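Local coordinates for protein triabin (Triatoma pallidipennis, PDB 1AVG) that inhibits thrombin by forming a non-covalent one-to-one complex with it, blocking fibrin formation and platelet aggregation while barely affecting thrombin's amidolytic activity, at residues E19-T24 with F96-V101; W25-G30 with I53-Y58; C39-T44 with K66-Q71; Y58-S63 with I113-Q118; A107-S112 with L125-T130. All coordinates share one frame; numbering follows the deposited sequence.

Interaction 1: E19-T24 with F96-V101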
# COMPACT_ATOMS: atom_id res chain seq x y z
N GLU C 19 19.88 -15.95 -9.14
CA GLU C 19 20.01 -14.51 -8.92
C GLU C 19 19.74 -14.30 -7.44
O GLU C 19 20.24 -13.36 -6.83
CB GLU C 19 19.01 -13.71 -9.76
CG GLU C 19 19.49 -13.40 -11.18
CD GLU C 19 18.61 -12.37 -11.88
OE1 GLU C 19 17.47 -12.70 -12.25
OE2 GLU C 19 19.07 -11.22 -12.05
N PHE C 20 18.94 -15.20 -6.87
CA PHE C 20 18.63 -15.11 -5.46
C PHE C 20 19.71 -15.76 -4.62
O PHE C 20 20.23 -15.14 -3.70
CB PHE C 20 17.29 -15.75 -5.13
CG PHE C 20 16.95 -15.66 -3.67
CD1 PHE C 20 17.48 -16.57 -2.76
CD2 PHE C 20 16.17 -14.61 -3.20
CE1 PHE C 20 17.24 -16.44 -1.40
CE2 PHE C 20 15.93 -14.47 -1.83
CZ PHE C 20 16.47 -15.39 -0.93
N PHE C 21 19.99 -17.04 -4.88
CA PHE C 21 21.00 -17.75 -4.12
C PHE C 21 22.40 -17.33 -4.54
O PHE C 21 23.16 -18.09 -5.13
CB PHE C 21 20.82 -19.26 -4.22
CG PHE C 21 19.55 -19.73 -3.61
CD1 PHE C 21 19.36 -19.67 -2.24
CD2 PHE C 21 18.51 -20.19 -4.41
CE1 PHE C 21 18.15 -20.05 -1.67
CE2 PHE C 21 17.30 -20.58 -3.85
CZ PHE C 21 17.12 -20.51 -2.48
N ASN C 22 22.70 -16.09 -4.19
CA ASN C 22 23.97 -15.47 -4.49
C ASN C 22 24.02 -14.24 -3.60
O ASN C 22 23.05 -13.48 -3.54
CB ASN C 22 24.02 -15.07 -5.96
CG ASN C 22 25.29 -14.33 -6.33
OD1 ASN C 22 26.38 -14.68 -5.88
ND2 ASN C 22 25.15 -13.30 -7.16
N GLY C 23 25.10 -14.09 -2.85
CA GLY C 23 25.22 -12.93 -1.98
C GLY C 23 24.71 -13.08 -0.56
O GLY C 23 24.63 -14.18 -0.01
N THR C 24 24.35 -11.94 0.03
CA THR C 24 23.86 -11.89 1.39
C THR C 24 22.49 -11.22 1.48
O THR C 24 22.24 -10.20 0.84
CB THR C 24 24.85 -11.13 2.31
OG1 THR C 24 26.16 -11.71 2.19
CG2 THR C 24 24.40 -11.18 3.76
N PHE C 96 11.34 -22.98 1.05
CA PHE C 96 11.04 -21.62 0.61
C PHE C 96 10.09 -21.59 -0.59
O PHE C 96 10.35 -22.25 -1.60
CB PHE C 96 12.30 -20.89 0.16
CG PHE C 96 13.36 -20.75 1.21
CD1 PHE C 96 13.03 -20.64 2.55
CD2 PHE C 96 14.70 -20.71 0.84
CE1 PHE C 96 14.02 -20.49 3.51
CE2 PHE C 96 15.70 -20.56 1.78
CZ PHE C 96 15.36 -20.45 3.13
N THR C 97 8.99 -20.85 -0.47
CA THR C 97 8.03 -20.67 -1.57
C THR C 97 8.15 -19.19 -1.87
O THR C 97 7.70 -18.35 -1.09
CB THR C 97 6.58 -20.99 -1.14
OG1 THR C 97 6.48 -22.36 -0.75
CG2 THR C 97 5.62 -20.72 -2.28
N PHE C 98 8.82 -18.85 -2.96
CA PHE C 98 9.00 -17.45 -3.30
C PHE C 98 7.74 -16.85 -3.88
O PHE C 98 7.24 -17.31 -4.90
CB PHE C 98 10.18 -17.30 -4.24
CG PHE C 98 11.49 -17.74 -3.64
CD1 PHE C 98 11.89 -19.07 -3.70
CD2 PHE C 98 12.30 -16.83 -2.96
CE1 PHE C 98 13.08 -19.50 -3.09
CE2 PHE C 98 13.49 -17.25 -2.36
CZ PHE C 98 13.88 -18.59 -2.42
N ILE C 99 7.23 -15.82 -3.21
CA ILE C 99 6.00 -15.12 -3.62
C ILE C 99 6.29 -13.95 -4.59
O ILE C 99 5.76 -13.90 -5.70
CB ILE C 99 5.24 -14.53 -2.38
CG1 ILE C 99 5.23 -15.52 -1.21
CG2 ILE C 99 3.83 -14.14 -2.76
CD1 ILE C 99 4.49 -16.80 -1.45
N SER C 100 7.16 -13.04 -4.17
CA SER C 100 7.52 -11.85 -4.94
C SER C 100 8.94 -11.51 -4.56
O SER C 100 9.27 -11.47 -3.38
CB SER C 100 6.61 -10.69 -4.55
OG SER C 100 7.03 -9.45 -5.10
N VAL C 101 9.77 -11.20 -5.55
CA VAL C 101 11.16 -10.89 -5.27
C VAL C 101 11.85 -10.02 -6.31
O VAL C 101 11.61 -10.12 -7.50
CB VAL C 101 12.01 -12.22 -5.04
CG1 VAL C 101 11.56 -13.32 -5.96
CG2 VAL C 101 13.51 -11.97 -5.24
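Phe-98 pushes the edge of its ring against the face of Phe-20, a T-shaped pair with centroids 4.9 Å apart and planes at 64°. Phe-98 CE2 does the touching, over the centre of the Phe-20 ring. Phe-20 reaches across because its CG lies anti to the backbone N (chi1 -180°). Val-101 CG2 meets the edge of the same ring, 4.3 Å from Phe-20 CD2. Phe-21 adds its CZ, 3.8 Å from Phe-98 CZ and 4.1 Å from Phe-96 CD2. Within 19-24, Phe-20 CD1 sits over the face of the Phe-21 ring.

Phe-21 is the first residue to leave the helix 17-20 and centres an inverse gamma turn. Phe-15 stacks on Phe-98, Trp-25 on Phe-20, and Phe-82 meets both Phe-21 and Phe-96. The cluster therefore joins the short N-terminal helix to strand 92-101 of the lipocalin-like barrel. No hydrogen bond crosses the contact. Its cohesion comes from buried aromatic and aliphatic carbon, so it rests on shape and the exclusion of water.

Interaction 2: W25-G30 with I53-Y58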
# COMPACT_ATOMS: atom_id res chain seq x y z
N TRP C 25 21.60 -11.83 2.25
CA TRP C 25 20.26 -11.32 2.49
C TRP C 25 20.14 -11.24 4.00
O TRP C 25 20.64 -12.11 4.71
CB TRP C 25 19.20 -12.29 1.98
CG TRP C 25 19.11 -12.41 0.49
CD1 TRP C 25 19.64 -13.40 -0.29
CD2 TRP C 25 18.36 -11.56 -0.40
NE1 TRP C 25 19.27 -13.23 -1.60
CE2 TRP C 25 18.48 -12.11 -1.69
CE3 TRP C 25 17.60 -10.40 -0.22
CZ2 TRP C 25 17.85 -11.53 -2.81
CZ3 TRP C 25 16.98 -9.83 -1.33
CH2 TRP C 25 17.11 -10.40 -2.60
N TYR C 26 19.52 -10.18 4.48
CA TYR C 26 19.31 -10.00 5.91
C TYR C 26 17.82 -10.18 6.16
O TYR C 26 17.00 -9.68 5.41
CB TYR C 26 19.76 -8.60 6.34
CG TYR C 26 21.26 -8.43 6.31
CD1 TYR C 26 21.92 -8.04 5.15
CD2 TYR C 26 22.02 -8.63 7.46
CE1 TYR C 26 23.30 -7.85 5.13
CE2 TYR C 26 23.38 -8.44 7.46
CZ TYR C 26 24.02 -8.05 6.30
OH TYR C 26 25.38 -7.82 6.33
N LEU C 27 17.48 -10.90 7.22
CA LEU C 27 16.09 -11.17 7.53
C LEU C 27 15.78 -10.94 9.01
O LEU C 27 16.25 -11.68 9.87
CB LEU C 27 15.79 -12.61 7.11
CG LEU C 27 14.64 -13.44 7.68
CD1 LEU C 27 13.30 -12.82 7.37
CD2 LEU C 27 14.73 -14.82 7.08
N ALA C 28 15.01 -9.89 9.31
CA ALA C 28 14.63 -9.57 10.68
C ALA C 28 13.20 -9.98 10.91
O ALA C 28 12.38 -9.97 9.98
CB ALA C 28 14.80 -8.09 10.94
N HIS C 29 12.89 -10.35 12.14
CA HIS C 29 11.53 -10.77 12.47
C HIS C 29 10.69 -9.66 13.08
O HIS C 29 9.56 -9.88 13.51
CB HIS C 29 11.55 -11.99 13.39
CG HIS C 29 11.87 -13.27 12.68
ND1 HIS C 29 10.96 -14.30 12.57
CD2 HIS C 29 12.98 -13.68 12.02
CE1 HIS C 29 11.50 -15.29 11.88
NE2 HIS C 29 12.72 -14.94 11.53
N GLY C 30 11.24 -8.45 13.07
CA GLY C 30 10.56 -7.30 13.62
C GLY C 30 11.47 -6.10 13.53
O GLY C 30 12.68 -6.27 13.42
N ILE C 53 22.38 -15.96 4.64
CA ILE C 53 21.14 -15.39 5.13
C ILE C 53 21.41 -15.10 6.60
O ILE C 53 21.78 -16.00 7.35
CB ILE C 53 19.95 -16.38 5.05
CG1 ILE C 53 19.81 -16.98 3.64
CG2 ILE C 53 18.67 -15.69 5.48
CD1 ILE C 53 18.94 -16.21 2.69
N VAL C 54 21.35 -13.83 6.97
CA VAL C 54 21.57 -13.44 8.35
C VAL C 54 20.17 -13.24 8.92
O VAL C 54 19.47 -12.32 8.50
CB VAL C 54 22.39 -12.15 8.45
CG1 VAL C 54 22.48 -11.67 9.88
CG2 VAL C 54 23.79 -12.38 7.90
N GLU C 55 19.74 -14.13 9.80
CA GLU C 55 18.41 -14.05 10.40
C GLU C 55 18.47 -13.43 11.79
O GLU C 55 19.28 -13.84 12.62
CB GLU C 55 17.77 -15.43 10.46
CG GLU C 55 16.33 -15.42 10.95
CD GLU C 55 15.57 -16.67 10.57
OE1 GLU C 55 16.07 -17.46 9.76
OE2 GLU C 55 14.45 -16.86 11.09
N ILE C 56 17.58 -12.49 12.06
CA ILE C 56 17.55 -11.78 13.34
C ILE C 56 16.18 -11.84 14.01
O ILE C 56 15.15 -11.80 13.34
CB ILE C 56 17.87 -10.30 13.12
CG1 ILE C 56 19.17 -10.15 12.33
CG2 ILE C 56 17.98 -9.58 14.44
CD1 ILE C 56 19.13 -9.05 11.28
N GLY C 57 16.19 -11.96 15.34
CA GLY C 57 14.97 -11.98 16.13
C GLY C 57 14.18 -13.27 16.25
O GLY C 57 13.06 -13.27 16.79
N TYR C 58 14.75 -14.37 15.75
CA TYR C 58 14.06 -15.65 15.81
C TYR C 58 14.42 -16.36 17.10
O TYR C 58 15.44 -17.04 17.19
CB TYR C 58 14.42 -16.51 14.60
CG TYR C 58 13.49 -17.68 14.37
CD1 TYR C 58 12.11 -17.53 14.49
CD2 TYR C 58 13.99 -18.93 14.02
CE1 TYR C 58 11.25 -18.60 14.26
CE2 TYR C 58 13.15 -20.00 13.79
CZ TYR C 58 11.78 -19.84 13.91
OH TYR C 58 10.95 -20.91 13.70
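The His-29 ring carries Tyr-58 CB over one face, 4.1 Å from the ring centroid, a CH-pi contact. Ile-56 O lies at its edge, near the ring plane. Glu-55 OE2 comes to the edge at NE2, tilted from that plane. The Tyr-58 ring is almost parallel to the imidazole, with planes at 21°, but slides so far along that the two barely overlap.

His-29 NE2 donates to Glu-55 OE2 at 2.6 Å. The carboxylate is met on its anti side, with the donor 32° out of its plane. Glu-55 has CG anti to the backbone N (chi1 -174°), which lays its extended chain alongside Leu-27 and brings the carboxylate to the His-29 ring. Arg-111 forms a salt bridge with the same OE2, which would probably favour the carboxylate form.

The backbones run parallel. Val-54 N bonds Trp-25 O, Leu-27 N bonds Val-54 O at 2.8 Å, Ile-56 N bonds Leu-27 O, and His-29 N bonds Ile-56 O. Tyr-26 CD2 packs on Val-54 CB at 3.7 Å, while Ile-53 CD1 meets Trp-25 CB on the other face of the sheet.

Trp-25 NE1 bonds Phe-20 O at the end of helix 17-20. Leu-27 touches Leu-125 and Phe-127 of strand 122-128, and Tyr-26 bonds Glu-128 through the backbone, closing the barrel. Strand 51-56 also pairs with strand 37-43.

Interaction 3: C39-T44 with K66-Q71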
# COMPACT_ATOMS: atom_id res chain seq x y z
N CYS C 39 23.81 -16.79 11.48
CA CYS C 39 24.18 -16.80 10.06
C CYS C 39 24.00 -18.19 9.47
O CYS C 39 24.52 -19.18 9.99
CB CYS C 39 25.62 -16.35 9.84
SG CYS C 39 26.14 -16.51 8.09
N GLN C 40 23.28 -18.25 8.35
CA GLN C 40 23.02 -19.51 7.66
C GLN C 40 23.66 -19.43 6.29
O GLN C 40 23.43 -18.47 5.55
CB GLN C 40 21.51 -19.71 7.50
CG GLN C 40 20.76 -19.79 8.82
CD GLN C 40 19.31 -19.39 8.70
OE1 GLN C 40 18.67 -19.04 9.69
NE2 GLN C 40 18.76 -19.44 7.49
N LYS C 41 24.48 -20.41 5.96
CA LYS C 41 25.13 -20.44 4.66
C LYS C 41 24.42 -21.47 3.80
O LYS C 41 24.30 -22.63 4.18
CB LYS C 41 26.61 -20.76 4.82
CG LYS C 41 27.34 -19.61 5.49
CD LYS C 41 28.67 -20.00 6.11
CE LYS C 41 29.27 -18.78 6.80
NZ LYS C 41 30.55 -19.04 7.49
N PHE C 42 23.86 -21.00 2.70
CA PHE C 42 23.12 -21.85 1.78
C PHE C 42 23.94 -22.22 0.56
O PHE C 42 24.73 -21.42 0.04
CB PHE C 42 21.82 -21.17 1.33
CG PHE C 42 20.73 -21.18 2.36
CD1 PHE C 42 20.84 -20.41 3.52
CD2 PHE C 42 19.61 -21.96 2.19
CE1 PHE C 42 19.84 -20.43 4.49
CE2 PHE C 42 18.60 -21.99 3.15
CZ PHE C 42 18.71 -21.22 4.31
N THR C 43 23.75 -23.45 0.10
CA THR C 43 24.42 -23.94 -1.07
C THR C 43 23.38 -24.68 -1.92
O THR C 43 22.74 -25.65 -1.46
CB THR C 43 25.67 -24.81 -0.70
OG1 THR C 43 26.05 -25.65 -1.79
CG2 THR C 43 25.40 -25.64 0.54
N THR C 44 23.12 -24.12 -3.09
CA THR C 44 22.15 -24.67 -4.03
C THR C 44 22.77 -25.85 -4.76
O THR C 44 23.92 -25.77 -5.22
CB THR C 44 21.69 -23.59 -5.05
OG1 THR C 44 20.73 -24.15 -5.97
CG2 THR C 44 22.87 -23.04 -5.84
N LYS C 66 26.02 -21.18 14.00
CA LYS C 66 26.08 -21.09 12.54
C LYS C 66 25.43 -22.33 11.93
O LYS C 66 25.56 -23.42 12.47
CB LYS C 66 27.53 -21.02 12.08
CG LYS C 66 28.26 -19.77 12.51
CD LYS C 66 29.55 -19.66 11.74
CE LYS C 66 29.28 -19.42 10.25
NZ LYS C 66 28.62 -20.54 9.50
N PHE C 67 24.75 -22.16 10.80
CA PHE C 67 24.09 -23.26 10.11
C PHE C 67 24.59 -23.44 8.69
O PHE C 67 24.79 -22.46 7.97
CB PHE C 67 22.58 -23.03 10.04
CG PHE C 67 21.91 -22.99 11.36
CD1 PHE C 67 21.82 -21.80 12.07
CD2 PHE C 67 21.38 -24.14 11.92
CE1 PHE C 67 21.21 -21.75 13.31
CE2 PHE C 67 20.77 -24.11 13.16
CZ PHE C 67 20.68 -22.91 13.85
N GLN C 68 24.83 -24.69 8.31
CA GLN C 68 25.26 -25.01 6.95
C GLN C 68 24.07 -25.72 6.32
O GLN C 68 23.67 -26.79 6.78
CB GLN C 68 26.50 -25.90 6.95
CG GLN C 68 27.82 -25.15 6.74
CD GLN C 68 27.92 -24.48 5.36
OE1 GLN C 68 27.18 -24.81 4.43
NE2 GLN C 68 28.86 -23.54 5.23
N CYS C 69 23.46 -25.08 5.32
CA CYS C 69 22.30 -25.61 4.65
C CYS C 69 22.62 -26.09 3.25
O CYS C 69 23.17 -25.34 2.45
CB CYS C 69 21.21 -24.55 4.56
SG CYS C 69 20.74 -23.80 6.14
N ASN C 70 22.21 -27.31 2.94
CA ASN C 70 22.46 -27.89 1.63
C ASN C 70 21.12 -28.24 1.01
O ASN C 70 20.23 -28.77 1.69
CB ASN C 70 23.32 -29.14 1.76
CG ASN C 70 24.59 -29.06 0.93
OD1 ASN C 70 25.69 -29.30 1.44
ND2 ASN C 70 24.45 -28.73 -0.35
N GLN C 71 20.95 -27.88 -0.26
CA GLN C 71 19.71 -28.15 -0.97
C GLN C 71 19.42 -29.63 -1.20
O GLN C 71 20.32 -30.41 -1.54
CB GLN C 71 19.68 -27.42 -2.31
CG GLN C 71 18.33 -27.51 -3.01
CD GLN C 71 18.30 -26.77 -4.34
OE1 GLN C 71 19.34 -26.37 -4.88
NE2 GLN C 71 17.10 -26.58 -4.87
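Cys-69 SG and Phe-42 CG both lie anti to their own carbonyl carbons (chi1 -54° and -76°), and this sets the cysteine over one face of the phenylalanine ring. Cys-69 CB is 3.9 Å from the ring centroid, a CH-pi contact. SG stands 4.0 Å from that centroid, a sulfur-aromatic contact. The disulfide from Cys-69 to Cys-84 of strand 80-86 ties SG down further. On the same face of the sheet, Gln-40 CG runs alongside Phe-67 CB at 3.9 Å.

The two strands are parallel neighbours in the triabin barrel, where strand 37-43 lies between strands 51-56 and 66-71. An all-antiparallel classical lipocalin barrel lacks such pairing. Five backbone bonds join them: Phe-67 N to Cys-39 O, Lys-41 N to Phe-67 O, Cys-69 N to Lys-41 O at 2.8 Å, Thr-43 N to Cys-69 O and Gln-71 N to Thr-43 O.

The opposite face is more polar. Lys-41 CB lies against the Gln-68 amide, and Thr-43 CG2 lies near Asn-70 ND2. The amino groups of Lys-41 and Lys-66 are like charges close together; Lys-41 NZ bonds Cys-142 O weakly. Past the end of strand 37-43, the poorly ordered Thr-44 donates through OG1 to Gln-71 OE1 at 2.8 Å, an oxygen that also accepts from Ser-45 N.

Interaction 4: Y58-S63 with I113-Q118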
# COMPACT_ATOMS: atom_id res chain seq x y z
N TYR C 58 14.75 -14.37 15.75
CA TYR C 58 14.06 -15.65 15.81
C TYR C 58 14.42 -16.36 17.10
O TYR C 58 15.44 -17.04 17.19
CB TYR C 58 14.42 -16.51 14.60
CG TYR C 58 13.49 -17.68 14.37
CD1 TYR C 58 12.11 -17.53 14.49
CD2 TYR C 58 13.99 -18.93 14.02
CE1 TYR C 58 11.25 -18.60 14.26
CE2 TYR C 58 13.15 -20.00 13.79
CZ TYR C 58 11.78 -19.84 13.91
OH TYR C 58 10.95 -20.91 13.70
N ASN C 59 13.55 -16.21 18.08
CA ASN C 59 13.71 -16.80 19.41
C ASN C 59 14.04 -18.30 19.49
O ASN C 59 14.42 -18.79 20.55
CB ASN C 59 12.46 -16.52 20.25
CG ASN C 59 11.17 -16.75 19.47
OD1 ASN C 59 10.92 -17.85 18.98
ND2 ASN C 59 10.38 -15.70 19.32
N LYS C 60 13.89 -19.02 18.38
CA LYS C 60 14.17 -20.45 18.37
C LYS C 60 15.66 -20.77 18.18
O LYS C 60 16.09 -21.90 18.45
CB LYS C 60 13.36 -21.15 17.28
CG LYS C 60 11.87 -20.84 17.32
CD LYS C 60 11.08 -21.85 18.14
CE LYS C 60 10.88 -23.15 17.37
NZ LYS C 60 10.00 -24.12 18.10
N PHE C 61 16.45 -19.79 17.75
CA PHE C 61 17.88 -19.97 17.51
C PHE C 61 18.78 -19.42 18.62
O PHE C 61 18.46 -18.42 19.26
CB PHE C 61 18.30 -19.31 16.19
CG PHE C 61 17.71 -19.94 14.96
CD1 PHE C 61 17.41 -21.30 14.92
CD2 PHE C 61 17.44 -19.17 13.84
CE1 PHE C 61 16.87 -21.87 13.78
CE2 PHE C 61 16.90 -19.74 12.69
CZ PHE C 61 16.61 -21.09 12.67
N GLU C 62 19.93 -20.05 18.83
CA GLU C 62 20.87 -19.57 19.82
C GLU C 62 21.72 -18.51 19.14
O GLU C 62 22.07 -18.64 17.98
CB GLU C 62 21.73 -20.73 20.33
CG GLU C 62 21.82 -20.79 21.84
CD GLU C 62 20.45 -20.82 22.49
OE1 GLU C 62 19.63 -21.67 22.09
OE2 GLU C 62 20.20 -19.98 23.38
N SER C 63 22.09 -17.47 19.90
CA SER C 63 22.87 -16.34 19.41
C SER C 63 24.23 -16.57 18.76
O SER C 63 24.64 -15.81 17.87
CB SER C 63 23.06 -15.33 20.54
OG SER C 63 23.60 -15.96 21.69
N ILE C 113 9.60 -24.12 8.46
CA ILE C 113 10.74 -24.64 9.18
C ILE C 113 10.21 -25.85 9.91
O ILE C 113 9.09 -25.84 10.44
CB ILE C 113 11.37 -23.64 10.22
CG1 ILE C 113 10.86 -22.22 10.02
CG2 ILE C 113 12.89 -23.62 10.08
CD1 ILE C 113 9.64 -21.86 10.85
N THR C 114 10.99 -26.92 9.88
CA THR C 114 10.60 -28.15 10.54
C THR C 114 11.78 -28.66 11.38
O THR C 114 12.68 -29.33 10.87
CB THR C 114 10.20 -29.21 9.51
OG1 THR C 114 9.23 -28.65 8.60
CG2 THR C 114 9.60 -30.41 10.19
N PHE C 115 11.81 -28.26 12.64
CA PHE C 115 12.88 -28.70 13.53
C PHE C 115 12.62 -30.16 13.84
O PHE C 115 11.47 -30.59 13.86
CB PHE C 115 12.89 -27.88 14.81
CG PHE C 115 13.24 -26.44 14.59
CD1 PHE C 115 12.26 -25.52 14.23
CD2 PHE C 115 14.55 -26.01 14.71
CE1 PHE C 115 12.58 -24.19 13.98
CE2 PHE C 115 14.88 -24.68 14.47
CZ PHE C 115 13.89 -23.77 14.10
N THR C 116 13.70 -30.91 14.04
CA THR C 116 13.59 -32.33 14.35
C THR C 116 12.66 -32.54 15.54
O THR C 116 11.97 -33.57 15.65
CB THR C 116 14.99 -32.92 14.64
OG1 THR C 116 15.72 -32.01 15.47
CG2 THR C 116 15.75 -33.14 13.34
N SER C 117 12.62 -31.53 16.40
CA SER C 117 11.79 -31.51 17.60
C SER C 117 10.30 -31.33 17.26
O SER C 117 9.60 -32.30 16.99
CB SER C 117 12.27 -30.38 18.53
OG SER C 117 13.69 -30.32 18.55
N GLN C 118 9.82 -30.08 17.32
CA GLN C 118 8.42 -29.78 17.01
C GLN C 118 8.34 -29.37 15.54
O GLN C 118 8.81 -28.30 15.16
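A type I beta turn from Tyr-58 to Phe-61 follows strand 51-56 in the triabin barrel, and its side chains Tyr-58, Lys-60 and Phe-61 meet Phe-115 at the end of strand 106-115. The turn is closed by Phe-61 N bonding Tyr-58 O.

Phe-115 is the centre of the contact. Its ring takes Tyr-58 CE2 and Phe-61 CE1 at the edge, in its own plane. Phe-61 CE1 is 3.5 Å from Phe-115 CE2, and these two rings meet rim to rim with planes at 59°. Tyr-58 CE2 is 3.9 Å from Phe-115 CZ; the tyrosine and Phe-115 approach from opposite directions. Phe-61 and Tyr-58 also meet edge-to-face within the turn.

Lys-60 bends at chi2 and chi3, and its CG lies over one face of the Tyr-58 ring, toward the rim. These bends bring its CE 3.9 Å from Phe-115 CE1. Its ammonium has a long, weak ion pair with Glu-121.

Phe-92 meets Phe-115 and Phe-67 meets Phe-61, so aromatic contacts continue to strands 92-101 and 66-71. Tyr-58 OH meets apolar carbon across the contact, with Ile-113 CD1 as a neighbour. The same hydroxyl is hydrogen-bonded to Glu-121 OE2.

Interaction 5: A107-S112 with L125-T130. Unlike the reference sequence in segment 125-130: Phe-127 (reference Leu).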
# COMPACT_ATOMS: atom_id res chain seq x y z
N ALA C 107 12.57 -9.51 -0.93
CA ALA C 107 11.83 -10.67 -1.39
C ALA C 107 10.87 -11.17 -0.33
O ALA C 107 11.27 -11.35 0.82
CB ALA C 107 12.79 -11.78 -1.76
N LEU C 108 9.61 -11.34 -0.72
CA LEU C 108 8.58 -11.84 0.18
C LEU C 108 8.65 -13.35 -0.06
O LEU C 108 8.69 -13.79 -1.21
CB LEU C 108 7.22 -11.27 -0.22
CG LEU C 108 6.03 -11.29 0.75
CD1 LEU C 108 4.88 -12.07 0.13
CD2 LEU C 108 6.40 -11.86 2.12
N VAL C 109 8.67 -14.14 1.01
CA VAL C 109 8.80 -15.60 0.90
C VAL C 109 8.01 -16.33 1.99
O VAL C 109 7.92 -15.85 3.12
CB VAL C 109 10.32 -16.00 1.02
CG1 VAL C 109 10.49 -17.50 1.10
CG2 VAL C 109 11.12 -15.47 -0.16
N CYS C 110 7.41 -17.46 1.66
CA CYS C 110 6.69 -18.23 2.66
C CYS C 110 7.67 -19.33 3.06
O CYS C 110 8.16 -20.05 2.20
CB CYS C 110 5.41 -18.83 2.10
SG CYS C 110 4.25 -19.38 3.39
N ARG C 111 7.99 -19.41 4.34
CA ARG C 111 8.94 -20.39 4.86
C ARG C 111 8.34 -21.40 5.82
O ARG C 111 7.55 -21.06 6.71
CB ARG C 111 10.07 -19.64 5.53
CG ARG C 111 11.11 -20.47 6.25
CD ARG C 111 12.40 -19.67 6.24
NE ARG C 111 13.16 -19.59 7.49
CZ ARG C 111 12.65 -19.39 8.69
NH1 ARG C 111 11.34 -19.27 8.87
NH2 ARG C 111 13.46 -19.13 9.70
N SER C 112 8.70 -22.66 5.62
CA SER C 112 8.25 -23.73 6.49
C SER C 112 9.50 -24.28 7.15
O SER C 112 10.41 -24.76 6.45
CB SER C 112 7.56 -24.83 5.70
OG SER C 112 6.38 -24.34 5.12
N LEU C 125 7.87 -14.23 5.32
CA LEU C 125 9.02 -13.43 5.70
C LEU C 125 9.50 -12.54 4.56
O LEU C 125 9.19 -12.80 3.39
CB LEU C 125 10.17 -14.35 6.12
CG LEU C 125 9.89 -15.45 7.15
CD1 LEU C 125 11.06 -16.42 7.17
CD2 LEU C 125 9.65 -14.85 8.52
N VAL C 126 10.26 -11.50 4.90
CA VAL C 126 10.80 -10.57 3.92
C VAL C 126 12.33 -10.50 4.02
O VAL C 126 12.87 -10.03 5.03
CB VAL C 126 10.22 -9.15 4.13
CG1 VAL C 126 10.98 -8.14 3.28
CG2 VAL C 126 8.76 -9.13 3.77
N PHE C 127 13.01 -10.98 2.98
CA PHE C 127 14.47 -10.97 2.94
C PHE C 127 14.92 -9.65 2.35
O PHE C 127 14.50 -9.28 1.26
CB PHE C 127 15.01 -12.12 2.07
CG PHE C 127 14.71 -13.51 2.60
CD1 PHE C 127 13.46 -14.09 2.40
CD2 PHE C 127 15.71 -14.26 3.22
CE1 PHE C 127 13.22 -15.41 2.82
CE2 PHE C 127 15.47 -15.57 3.64
CZ PHE C 127 14.23 -16.15 3.43
N GLU C 128 15.77 -8.93 3.07
CA GLU C 128 16.27 -7.65 2.59
C GLU C 128 17.66 -7.79 2.00
O GLU C 128 18.46 -8.59 2.47
CB GLU C 128 16.32 -6.65 3.73
CG GLU C 128 14.96 -6.20 4.17
CD GLU C 128 15.03 -5.13 5.21
OE1 GLU C 128 15.54 -4.03 4.90
OE2 GLU C 128 14.57 -5.39 6.34
N ARG C 129 17.93 -7.02 0.96
CA ARG C 129 19.24 -7.06 0.33
C ARG C 129 20.13 -6.04 1.02
O ARG C 129 21.35 -6.17 1.04
CB ARG C 129 19.10 -6.77 -1.16
CG ARG C 129 20.20 -7.35 -2.03
CD ARG C 129 20.38 -8.83 -1.78
NE ARG C 129 20.44 -9.63 -3.00
CZ ARG C 129 21.14 -10.75 -3.15
NH1 ARG C 129 21.87 -11.23 -2.15
NH2 ARG C 129 21.07 -11.43 -4.28
N THR C 130 19.50 -5.03 1.63
CA THR C 130 20.22 -3.97 2.33
C THR C 130 20.15 -4.14 3.86
O THR C 130 19.07 -4.39 4.41
CB THR C 130 19.71 -2.56 1.88
OG1 THR C 130 20.77 -1.86 1.21
CG2 THR C 130 19.21 -1.71 3.06
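Strands 107-112 and 125-128 run antiparallel at 139°, with axes 4.7 Å apart at closest approach, as the two arms of a beta hairpin. Ala-107 and Phe-127 exchange two backbone bonds, and so do Val-109 and Leu-125, with Leu-125 N to Val-109 O at 2.7 Å. Leu-108 and Val-126 form the non-hydrogen-bonded pair between them.

Phe-127, a leucine in the reference sequence, crosses toward Val-109. Its CE1 lies 3.5 Å from Val-109 CB, and the valine sits at the ring edge, near its plane. Ala-107 CB packs on Phe-127 CB. On the other face of the sheet, Leu-108 CD2 touches Val-126 CG2 at 4.0 Å. Both of these residues pack on the chain of another protein.

Leu-125 CD1 lies over one face of the Arg-111 guanidinium. Arg-111 starts out with CG anti to the backbone N (chi1 175°) and turns at chi3, which presents that face to the methyl. Tyr-58 makes a cation-pi contact with the guanidinium, and Glu-55 is its charge partner. The flat group is thus packed by an apolar methyl on one face, while its buried positive charge is probably balanced by Glu-55.

How the interactions relate
All five interactions belong to one lipocalin-like barrel. Interactions 2 and 5 have centres about 9 Å apart and meet at its closing seam, where Tyr-26 O accepts from Glu-128 N at 2.8 Å. A salt bridge from Glu-55 to Arg-111 also joins them. Interactions 1 and 5 are joined by neighbouring strands, with centres about 8 Å apart. Interactions 2 and 3 meet where strands 51-56 and 37-43 pair, through Ile-53 N and Gln-40 O. Interaction 4 shares Tyr-58 with interaction 2. It lies across the chain's centre from interaction 1, with centres about 21 Å apart. Interactions 1, 2 and 5 also reach another protein's chain, probably thrombin.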